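Local coordinates for putative secreted cellulose-binding protein (Streptomyces coelicolor, PDB 4OY6), which acts as a copper-dependent lytic polysaccharide monooxygenase of family AA10 that oxidises cellulose, at residues V5-R10 with F98-H103; Y112-V117 with Y165-A170; R161-T166 with F178-V183. One frame throughout, in Å; residues are numbered along the deposited sequence.

The three contacts sit in the beta-sandwich core, their centres 9 to 11 Å apart. Contact 1 belongs to the antiparallel sheet of strands 2-6, 97-104 and 148-154. In the facing sheet, contacts 2 and 3 share strand 161-170, which pairs with 110-118 on one side and 175-184 on the other. Along the chain, contact 1 closes before contact 2 opens; contact 3 opens on the shared strand just before contact 2 closes, overlapping it at Tyr165 and Thr166. Val100 on Thr166 and Leu102 on Trp168 join the sheets; Arg10 ties helix 10-18 to Asp182 of strand 175-184. His1 precedes strand 2-6 and His108 strand 110-118, so the copper site sits at one end of the sandwich.

Contact 1: residues V5-R10 with F98-H103; sequences VDPASR and FTVKLH. With NA (sodium ion), chain L; ZN (zinc ion), chain G; ZN (zinc ion), chain H.
Pro7 approaches the Phe98 ring obliquely, its CD 4.5 Å from Phe98 CD2, while the other flat groups here, the His103 imidazole and the Asp6 carboxylate, are turned to metals. This is the pairing of strand 2-6 with strand 97-104, in the smaller sheet of an AA10 beta-sandwich. Both ring nitrogens of His103 are occupied: ND1 binds a sodium ion completed by Asn148 and a water, and NE2 binds a zinc ion at 1.9 Å that Gln105 shares. These two ions fix the rotation of the imidazole. The Asp6 carboxylate uses one oxygen, OD1, for a second zinc at 2.2 Å, whose four other ligands are waters. One of these waters donates to Asp6 OD2 and another to Val5 O, so the ion is also held through its hydration shell.

The backbones meet in a classic beta bulge, Val5 and Asp6 both facing Lys101. Lys101 O accepts Val5 N at 2.9 Å and, weakly, Asp6 N at 3.4 Å. Asp6 O then takes Lys101 N in a nearly straight bond of 2.8 Å (168° at the hydrogen), and the strand ends at Asp6, where a cis peptide leads into Pro7. In one of its two conformers, Lys101 runs extended beside the Asp6 side chain. The two branches of Val5 divide the remaining packing: CG1 rests against His103 CB at 3.9 Å, and CG2 leans on the Lys101 CG methylene.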
loop_
_atom_site.group_PDB
_atom_site.type_symbol
_atom_site.label_atom_id
_atom_site.label_comp_id
_atom_site.label_asym_id
_atom_site.label_seq_id
_atom_site.Cartn_x
_atom_site.Cartn_y
_atom_site.Cartn_z
ATOM N N VAL A 5 -0.247 -1.388 -8.200
ATOM C CA VAL A 5 0.306 -0.451 -9.155
ATOM C C VAL A 5 -0.633 0.677 -9.533
ATOM O O VAL A 5 -0.191 1.727 -9.978
ATOM C CB VAL A 5 0.848 -1.168 -10.415
ATOM C CG1 VAL A 5 1.976 -2.122 -10.014
ATOM C CG2 VAL A 5 -0.244 -1.910 -11.165
ATOM N N ASP A 6 -1.932 0.470 -9.327
ATOM C CA ASP A 6 -2.937 1.503 -9.592
ATOM C C ASP A 6 -4.096 1.264 -8.649
ATOM O O ASP A 6 -4.669 0.175 -8.657
ATOM C CB ASP A 6 -3.472 1.433 -11.046
ATOM C CG ASP A 6 -2.435 1.734 -12.069
ATOM O OD1 ASP A 6 -2.142 2.926 -12.281
ATOM O OD2 ASP A 6 -1.911 0.778 -12.694
ATOM N N PRO A 7 -4.430 2.232 -7.771
ATOM C CA PRO A 7 -3.698 3.453 -7.450
ATOM C C PRO A 7 -2.381 3.073 -6.778
ATOM O O PRO A 7 -2.387 2.287 -5.833
ATOM C CB PRO A 7 -4.659 4.192 -6.504
ATOM C CG PRO A 7 -5.427 3.114 -5.829
ATOM C CD PRO A 7 -5.553 2.006 -6.841
ATOM N N ALA A 8 -1.278 3.612 -7.260
ATOM C CA ALA A 8 0.037 3.148 -6.850
ATOM C C ALA A 8 0.202 3.118 -5.344
ATOM O O ALA A 8 -0.161 4.087 -4.646
ATOM C CB ALA A 8 1.105 4.030 -7.440
ATOM N N SER A 9 0.803 2.044 -4.843
ATOM C CA SER A 9 1.201 1.974 -3.442
ATOM C C SER A 9 2.286 3.010 -3.141
ATOM O O SER A 9 2.860 3.622 -4.035
ATOM C CB SER A 9 1.713 0.577 -3.120
ATOM O OG SER A 9 2.905 0.315 -3.855
ATOM N N ARG A 10 2.574 3.206 -1.872
ATOM C CA ARG A 10 3.516 4.256 -1.494
ATOM C C ARG A 10 4.884 4.055 -2.148
ATOM O O ARG A 10 5.472 4.959 -2.731
ATOM C CB ARG A 10 3.649 4.384 0.021
ATOM C CG ARG A 10 2.439 5.049 0.659
ATOM C CD ARG A 10 2.584 5.297 2.148
ATOM N NE ARG A 10 1.455 6.079 2.597
ATOM C CZ ARG A 10 1.196 6.414 3.852
ATOM N NH1 ARG A 10 1.977 6.016 4.829
ATOM N NH2 ARG A 10 0.122 7.152 4.109
ATOM N N PHE A 98 -13.542 2.414 -8.002
ATOM C CA PHE A 98 -12.205 2.387 -8.577
ATOM C C PHE A 98 -11.691 0.961 -8.519
ATOM O O PHE A 98 -12.151 0.127 -7.732
ATOM C CB PHE A 98 -11.257 3.362 -7.853
ATOM C CG PHE A 98 -11.033 3.048 -6.407
ATOM C CD1 PHE A 98 -11.928 3.479 -5.439
ATOM C CD2 PHE A 98 -9.919 2.324 -5.986
ATOM C CE1 PHE A 98 -11.731 3.178 -4.085
ATOM C CE2 PHE A 98 -9.720 2.052 -4.648
ATOM C CZ PHE A 98 -10.632 2.461 -3.702
ATOM N N THR A 99 -10.752 0.674 -9.403
ATOM C CA THR A 99 -10.148 -0.652 -9.473
ATOM C C THR A 99 -8.794 -0.655 -8.803
ATOM O O THR A 99 -7.945 0.164 -9.116
ATOM C CB THR A 99 -9.993 -1.092 -10.932
ATOM O OG1 THR A 99 -11.278 -1.116 -11.554
ATOM C CG2 THR A 99 -9.371 -2.470 -11.045
ATOM N N VAL A 100 -8.599 -1.570 -7.876
ATOM C CA VAL A 100 -7.282 -1.838 -7.323
ATOM C C VAL A 100 -6.623 -2.873 -8.217
ATOM O O VAL A 100 -7.140 -4.000 -8.372
ATOM C CB VAL A 100 -7.369 -2.320 -5.864
ATOM C CG1 VAL A 100 -5.998 -2.732 -5.365
ATOM C CG2 VAL A 100 -7.977 -1.229 -4.995
ATOM N N LYS A 101 -5.506 -2.472 -8.827
ATOM C CA LYS A 101 -4.777 -3.334 -9.753
ATOM C C LYS A 101 -3.442 -3.688 -9.152
ATOM O O LYS A 101 -2.652 -2.823 -8.803
ATOM C CB LYS A 101 -4.571 -2.676 -11.114
ATOM C CG LYS A 101 -3.841 -3.591 -12.091
ATOM C CD LYS A 101 -3.659 -2.905 -13.428
ATOM C CE LYS A 101 -2.829 -3.740 -14.375
ATOM N NZ LYS A 101 -2.772 -3.114 -15.721
ATOM N N LEU A 102 -3.217 -4.983 -9.038
ATOM C CA LEU A 102 -1.955 -5.510 -8.614
ATOM C C LEU A 102 -1.220 -6.196 -9.750
ATOM O O LEU A 102 -1.822 -6.896 -10.570
ATOM C CB LEU A 102 -2.106 -6.538 -7.518
ATOM C CG LEU A 102 -2.638 -6.014 -6.211
ATOM C CD1 LEU A 102 -4.139 -6.222 -6.145
ATOM C CD2 LEU A 102 -1.890 -6.677 -5.055
ATOM N N HIS A 103 0.093 -6.007 -9.781
ATOM C CA HIS A 103 0.945 -6.722 -10.707
ATOM C C HIS A 103 1.740 -7.706 -9.886
ATOM O O HIS A 103 2.330 -7.328 -8.879
ATOM C CB HIS A 103 1.891 -5.761 -11.435
ATOM C CG HIS A 103 2.726 -6.442 -12.459
ATOM N ND1 HIS A 103 2.208 -6.847 -13.665
ATOM C CD2 HIS A 103 4.019 -6.816 -12.461
ATOM C CE1 HIS A 103 3.146 -7.456 -14.365
ATOM N NE2 HIS A 103 4.254 -7.436 -13.663
HETATM NA NA NA L . 0.920 -5.768 -14.786
HETATM ZN ZN ZN G . -0.432 3.685 -13.398
HETATM ZN ZN ZN H . 5.954 -8.015 -14.401
HETATM O O HOH W 1 0.663 3.640 -11.537
HETATM O O HOH W 2 0.156 1.723 -14.133
HETATM O O HOH W 3 1.377 4.262 -13.734
HETATM O O HOH W 4 -0.919 5.501 -13.273
HETATM O O HOH W 5 0.693 -3.765 -14.379
#

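Contact 2: residues Y112-V117 with Y165-A170; sequences YFLVYV and YTIWQA
Tyr116 and Tyr165 exchange two backbone hydrogen bonds, Tyr116 N to Tyr165 O and Tyr165 N to Tyr116 O, both 2.8 Å, in the antiparallel pairing of strands 110-118 and 161-170 within the AA10 beta-sandwich. Leu114 and Ile167 form the next hydrogen-bonded pair, and the Ile167 N-H points almost straight at Leu114 O (177°). At the far end Gln169 N donates to Tyr112 O at 3.1 Å.

Packing follows on both faces. On one, Gln169 CB sits over a face of the Tyr112 ring in a CH-pi contact, 3.7 Å from its centroid and 15° off the normal. Tyr112 CG stands between its backbone N and carbonyl carbon (chi1 55°), which brings the ring across the neighbouring strand; the Gln169 amide continues beyond it to Thr176 and Asp174. Further along, Ile167 CD1 meets Tyr116 CE1 at 3.8 Å.

On the other face, toward strand 97-104, Val115 lies alongside Thr166, and Phe113 alongside Trp168. The Trp168 side chain comes within about 4 Å of that of the copper ligand His108, consistent with a second-shell place beside the metal site. Phe113 CE1 touches Trp168 CD1 at 3.5 Å.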
loop_
_atom_site.group_PDB
_atom_site.type_symbol
_atom_site.label_atom_id
_atom_site.label_comp_id
_atom_site.label_asym_id
_atom_site.label_seq_id
_atom_site.Cartn_x
_atom_site.Cartn_y
_atom_site.Cartn_z
ATOM N N TYR A 112 -7.410 -14.650 -1.214
ATOM C CA TYR A 112 -8.348 -13.556 -1.076
ATOM C C TYR A 112 -7.552 -12.248 -1.061
ATOM O O TYR A 112 -6.342 -12.242 -0.800
ATOM C CB TYR A 112 -9.174 -13.664 0.219
ATOM C CG TYR A 112 -8.377 -13.776 1.500
ATOM C CD1 TYR A 112 -7.939 -12.643 2.168
ATOM C CD2 TYR A 112 -8.014 -15.009 2.019
ATOM C CE1 TYR A 112 -7.196 -12.732 3.329
ATOM C CE2 TYR A 112 -7.288 -15.105 3.201
ATOM C CZ TYR A 112 -6.868 -13.969 3.845
ATOM O OH TYR A 112 -6.136 -14.050 4.997
ATOM N N PHE A 113 -8.265 -11.156 -1.318
ATOM C CA PHE A 113 -7.838 -9.799 -1.000
ATOM C C PHE A 113 -8.800 -9.206 0.006
ATOM O O PHE A 113 -10.005 -9.428 -0.056
ATOM C CB PHE A 113 -7.845 -8.896 -2.243
ATOM C CG PHE A 113 -6.916 -9.349 -3.339
ATOM C CD1 PHE A 113 -5.590 -8.992 -3.320
ATOM C CD2 PHE A 113 -7.373 -10.114 -4.402
ATOM C CE1 PHE A 113 -4.733 -9.386 -4.329
ATOM C CE2 PHE A 113 -6.514 -10.513 -5.421
ATOM C CZ PHE A 113 -5.192 -10.153 -5.377
ATOM N N LEU A 114 -8.249 -8.435 0.932
ATOM C CA LEU A 114 -9.025 -7.544 1.808
ATOM C C LEU A 114 -8.658 -6.127 1.412
ATOM O O LEU A 114 -7.483 -5.804 1.257
ATOM C CB LEU A 114 -8.692 -7.763 3.280
ATOM C CG LEU A 114 -8.747 -9.191 3.777
ATOM C CD1 LEU A 114 -8.272 -9.248 5.226
ATOM C CD2 LEU A 114 -10.108 -9.830 3.595
ATOM N N VAL A 115 -9.660 -5.263 1.278
ATOM C CA VAL A 115 -9.386 -3.872 0.966
ATOM C C VAL A 115 -10.103 -3.014 2.004
ATOM O O VAL A 115 -11.289 -3.186 2.259
ATOM C CB VAL A 115 -9.868 -3.476 -0.449
ATOM C CG1 VAL A 115 -9.437 -2.057 -0.763
ATOM C CG2 VAL A 115 -9.357 -4.445 -1.503
ATOM N N TYR A 116 -9.336 -2.103 2.588
ATOM C CA TYR A 116 -9.815 -1.136 3.548
ATOM C C TYR A 116 -9.560 0.271 3.034
ATOM O O TYR A 116 -8.699 0.494 2.201
ATOM C CB TYR A 116 -9.096 -1.268 4.898
ATOM C CG TYR A 116 -9.173 -2.624 5.542
ATOM C CD1 TYR A 116 -8.277 -3.635 5.182
ATOM C CD2 TYR A 116 -10.149 -2.928 6.482
ATOM C CE1 TYR A 116 -8.337 -4.877 5.761
ATOM C CE2 TYR A 116 -10.220 -4.184 7.070
ATOM C CZ TYR A 116 -9.302 -5.147 6.708
ATOM O OH TYR A 116 -9.373 -6.379 7.277
ATOM N N VAL A 117 -10.292 1.227 3.582
ATOM C CA VAL A 117 -9.990 2.644 3.364
ATOM C C VAL A 117 -10.056 3.350 4.711
ATOM O O VAL A 117 -10.850 2.989 5.585
ATOM C CB VAL A 117 -10.939 3.320 2.327
ATOM C CG1 VAL A 117 -10.561 4.777 2.118
ATOM C CG2 VAL A 117 -10.914 2.607 0.974
ATOM N N TYR A 165 -5.871 0.444 1.997
ATOM C CA TYR A 165 -4.999 -0.607 2.501
ATOM C C TYR A 165 -5.465 -1.922 1.896
ATOM O O TYR A 165 -6.558 -2.387 2.187
ATOM C CB TYR A 165 -5.038 -0.667 4.013
ATOM C CG TYR A 165 -3.937 -1.455 4.689
ATOM C CD1 TYR A 165 -2.600 -1.223 4.394
ATOM C CD2 TYR A 165 -4.200 -2.366 5.721
ATOM C CE1 TYR A 165 -1.577 -1.853 5.092
ATOM C CE2 TYR A 165 -3.195 -2.996 6.417
ATOM C CZ TYR A 165 -1.876 -2.723 6.100
ATOM O OH TYR A 165 -0.897 -3.329 6.853
ATOM N N THR A 166 -4.620 -2.485 1.039
ATOM C CA THR A 166 -4.909 -3.717 0.356
ATOM C C THR A 166 -4.032 -4.822 0.922
ATOM O O THR A 166 -2.816 -4.683 1.000
ATOM C CB THR A 166 -4.630 -3.584 -1.161
ATOM O OG1 THR A 166 -5.453 -2.566 -1.723
ATOM C CG2 THR A 166 -4.874 -4.883 -1.882
ATOM N N ILE A 167 -4.688 -5.896 1.344
ATOM C CA ILE A 167 -4.011 -7.076 1.873
ATOM C C ILE A 167 -4.211 -8.217 0.884
ATOM O O ILE A 167 -5.339 -8.613 0.612
ATOM C CB ILE A 167 -4.529 -7.447 3.277
ATOM C CG1 ILE A 167 -4.399 -6.246 4.225
ATOM C CG2 ILE A 167 -3.776 -8.653 3.805
ATOM C CD1 ILE A 167 -4.857 -6.476 5.636
ATOM N N TRP A 168 -3.103 -8.710 0.343
ATOM C CA TRP A 168 -3.080 -9.796 -0.632
ATOM C C TRP A 168 -2.562 -11.043 0.060
ATOM O O TRP A 168 -1.393 -11.096 0.432
ATOM C CB TRP A 168 -2.184 -9.422 -1.805
ATOM C CG TRP A 168 -1.798 -10.507 -2.766
ATOM C CD1 TRP A 168 -2.444 -11.680 -3.033
ATOM C CD2 TRP A 168 -0.645 -10.478 -3.604
ATOM N NE1 TRP A 168 -1.739 -12.387 -3.982
ATOM C CE2 TRP A 168 -0.635 -11.664 -4.352
ATOM C CE3 TRP A 168 0.400 -9.553 -3.777
ATOM C CZ2 TRP A 168 0.390 -11.958 -5.257
ATOM C CZ3 TRP A 168 1.394 -9.834 -4.669
ATOM C CH2 TRP A 168 1.397 -11.037 -5.389
ATOM N N GLN A 169 -3.421 -12.039 0.228
ATOM C CA GLN A 169 -3.008 -13.334 0.743
ATOM C C GLN A 169 -2.687 -14.213 -0.466
ATOM O O GLN A 169 -3.595 -14.588 -1.211
ATOM C CB GLN A 169 -4.110 -13.971 1.595
ATOM C CG GLN A 169 -3.737 -15.331 2.149
ATOM C CD GLN A 169 -2.661 -15.255 3.188
ATOM O OE1 GLN A 169 -2.521 -14.263 3.912
ATOM N NE2 GLN A 169 -1.916 -16.354 3.319
ATOM N N ALA A 170 -1.406 -14.480 -0.692
ATOM C CA ALA A 170 -0.997 -15.240 -1.866
ATOM C C ALA A 170 -1.351 -16.713 -1.687
ATOM O O ALA A 170 -1.475 -17.187 -0.558
ATOM C CB ALA A 170 0.480 -15.057 -2.112
#

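Contact 3: residues R161-T166 with F178-V183; sequences RHVVYT and FLCSDV
The beta hairpin of strands 161-170 and 175-184 is held here by three hydrogen-bonded pairs: His162 with Val183, Val164 with Ser181, and Thr166 with Leu179. Each gives two backbone bonds, the His162 N-H meeting Val183 O at 2.9 Å.

On one face Tyr165 slants across to Cys180 and Phe178. With CG opposite its backbone N (chi1 -165°), the ring brings CD1 to 3.5 Å from Cys180 SG, the sulfur that bonds to Cys70, while OH touches Phe178 CD2 at 3.4 Å and hydrogen-bonds to Leu69 O. A valine in its place would probably leave the disulfide sulfur and the Phe178 ring without their packing partner, and Leu69 O without its donor. Val163 CG2 lies beside Asp182 OD2 at 3.5 Å. A water donates to Asp182 OD2 and His162 O and accepts from Arg161 NH1, which also bonds to Trp89 O; Asp182 OD1 forms a salt bridge with Arg10.

The opposite face turns inward to the other sheet. A second water there connects Thr166 OG1, Leu179 O and Ser181 OG, the serine hydroxyl also bonding to Pro7 O. Nearer the hairpin's open end, Val164 CG2 packs on both methyls of Val183, CG1 and CG2.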
loop_
_atom_site.group_PDB
_atom_site.type_symbol
_atom_site.label_atom_id
_atom_site.label_comp_id
_atom_site.label_asym_id
_atom_site.label_seq_id
_atom_site.Cartn_x
_atom_site.Cartn_y
_atom_site.Cartn_z
ATOM N N ARG A 161 -8.674 13.257 0.984
ATOM C CA ARG A 161 -7.498 12.416 1.167
ATOM C C ARG A 161 -7.792 11.202 2.056
ATOM O O ARG A 161 -8.240 11.335 3.194
ATOM C CB ARG A 161 -6.382 13.244 1.793
ATOM C CG ARG A 161 -5.144 12.424 2.142
ATOM C CD ARG A 161 -4.071 13.229 2.836
ATOM N NE ARG A 161 -3.260 14.031 1.938
ATOM C CZ ARG A 161 -2.196 13.579 1.300
ATOM N NH1 ARG A 161 -1.812 12.317 1.423
ATOM N NH2 ARG A 161 -1.494 14.426 0.544
ATOM N N HIS A 162 -7.455 10.030 1.523
ATOM C CA HIS A 162 -7.555 8.762 2.250
ATOM C C HIS A 162 -6.349 7.879 1.970
ATOM O O HIS A 162 -5.542 8.175 1.092
ATOM C CB HIS A 162 -8.840 7.983 1.867
ATOM C CG HIS A 162 -10.104 8.642 2.326
ATOM N ND1 HIS A 162 -10.852 8.157 3.374
ATOM C CD2 HIS A 162 -10.717 9.770 1.912
ATOM C CE1 HIS A 162 -11.871 8.976 3.587
ATOM N NE2 HIS A 162 -11.807 9.962 2.710
ATOM N N VAL A 163 -6.249 6.794 2.720
ATOM C CA VAL A 163 -5.344 5.695 2.383
ATOM C C VAL A 163 -6.193 4.461 2.147
ATOM O O VAL A 163 -7.085 4.146 2.957
ATOM C CB VAL A 163 -4.304 5.411 3.497
ATOM C CG1 VAL A 163 -3.253 4.421 3.014
ATOM C CG2 VAL A 163 -3.642 6.680 3.979
ATOM N N VAL A 164 -5.911 3.779 1.041
ATOM C CA VAL A 164 -6.442 2.457 0.749
ATOM C C VAL A 164 -5.405 1.455 1.264
ATOM O O VAL A 164 -4.212 1.616 1.033
ATOM C CB VAL A 164 -6.693 2.254 -0.747
ATOM C CG1 VAL A 164 -7.152 0.842 -1.041
ATOM C CG2 VAL A 164 -7.673 3.271 -1.286
ATOM N N TYR A 165 -5.871 0.444 1.997
ATOM C CA TYR A 165 -4.999 -0.607 2.501
ATOM C C TYR A 165 -5.465 -1.922 1.896
ATOM O O TYR A 165 -6.558 -2.387 2.187
ATOM C CB TYR A 165 -5.038 -0.667 4.013
ATOM C CG TYR A 165 -3.937 -1.455 4.689
ATOM C CD1 TYR A 165 -2.600 -1.223 4.394
ATOM C CD2 TYR A 165 -4.200 -2.366 5.721
ATOM C CE1 TYR A 165 -1.577 -1.853 5.092
ATOM C CE2 TYR A 165 -3.195 -2.996 6.417
ATOM C CZ TYR A 165 -1.876 -2.723 6.100
ATOM O OH TYR A 165 -0.897 -3.329 6.853
ATOM N N THR A 166 -4.620 -2.485 1.039
ATOM C CA THR A 166 -4.909 -3.717 0.356
ATOM C C THR A 166 -4.032 -4.822 0.922
ATOM O O THR A 166 -2.816 -4.683 1.000
ATOM C CB THR A 166 -4.630 -3.584 -1.161
ATOM O OG1 THR A 166 -5.453 -2.566 -1.723
ATOM C CG2 THR A 166 -4.874 -4.883 -1.882
ATOM N N PHE A 178 1.115 -6.227 2.137
ATOM C CA PHE A 178 0.382 -5.166 2.843
ATOM C C PHE A 178 0.661 -3.842 2.142
ATOM O O PHE A 178 1.756 -3.297 2.266
ATOM C CB PHE A 178 0.821 -5.076 4.314
ATOM C CG PHE A 178 0.594 -6.360 5.078
ATOM C CD1 PHE A 178 1.560 -7.347 5.130
ATOM C CD2 PHE A 178 -0.588 -6.571 5.761
ATOM C CE1 PHE A 178 1.325 -8.519 5.829
ATOM C CE2 PHE A 178 -0.828 -7.741 6.454
ATOM C CZ PHE A 178 0.134 -8.712 6.492
ATOM N N LEU A 179 -0.314 -3.373 1.376
ATOM C CA LEU A 179 -0.070 -2.270 0.431
ATOM C C LEU A 179 -0.930 -1.039 0.756
ATOM O O LEU A 179 -2.160 -1.046 0.578
ATOM C CB LEU A 179 -0.376 -2.703 -0.996
ATOM C CG LEU A 179 0.408 -3.825 -1.649
ATOM C CD1 LEU A 179 1.875 -3.963 -1.266
ATOM C CD2 LEU A 179 -0.287 -5.141 -1.551
ATOM N N CYS A 180 -0.275 0.026 1.210
ATOM C CA CYS A 180 -0.909 1.337 1.384
ATOM C C CYS A 180 -0.854 2.120 0.087
ATOM O O CYS A 180 0.243 2.296 -0.453
ATOM C CB CYS A 180 -0.194 2.177 2.434
ATOM S SG CYS A 180 -0.504 1.606 4.101
ATOM N N SER A 181 -2.000 2.647 -0.356
ATOM C CA SER A 181 -2.065 3.567 -1.501
ATOM C C SER A 181 -2.768 4.837 -1.086
ATOM O O SER A 181 -3.928 4.789 -0.655
ATOM C CB SER A 181 -2.854 2.952 -2.646
ATOM O OG SER A 181 -2.264 1.750 -3.121
ATOM N N ASP A 182 -2.082 5.971 -1.203
ATOM C CA ASP A 182 -2.703 7.252 -0.903
ATOM C C ASP A 182 -3.570 7.674 -2.072
ATOM O O ASP A 182 -3.131 7.705 -3.213
ATOM C CB ASP A 182 -1.636 8.287 -0.601
ATOM C CG ASP A 182 -0.808 7.896 0.591
ATOM O OD1 ASP A 182 0.332 7.399 0.388
ATOM O OD2 ASP A 182 -1.310 8.026 1.735
ATOM N N VAL A 183 -4.808 8.029 -1.761
ATOM C CA VAL A 183 -5.791 8.403 -2.777
ATOM C C VAL A 183 -6.532 9.687 -2.404
ATOM O O VAL A 183 -6.575 10.076 -1.238
ATOM C CB VAL A 183 -6.819 7.268 -3.049
ATOM C CG1 VAL A 183 -6.121 5.995 -3.492
ATOM C CG2 VAL A 183 -7.738 7.020 -1.855
HETATM O O HOH W 6 -3.250 9.878 2.000
HETATM O O HOH W 7 -3.644 -0.354 -1.764
#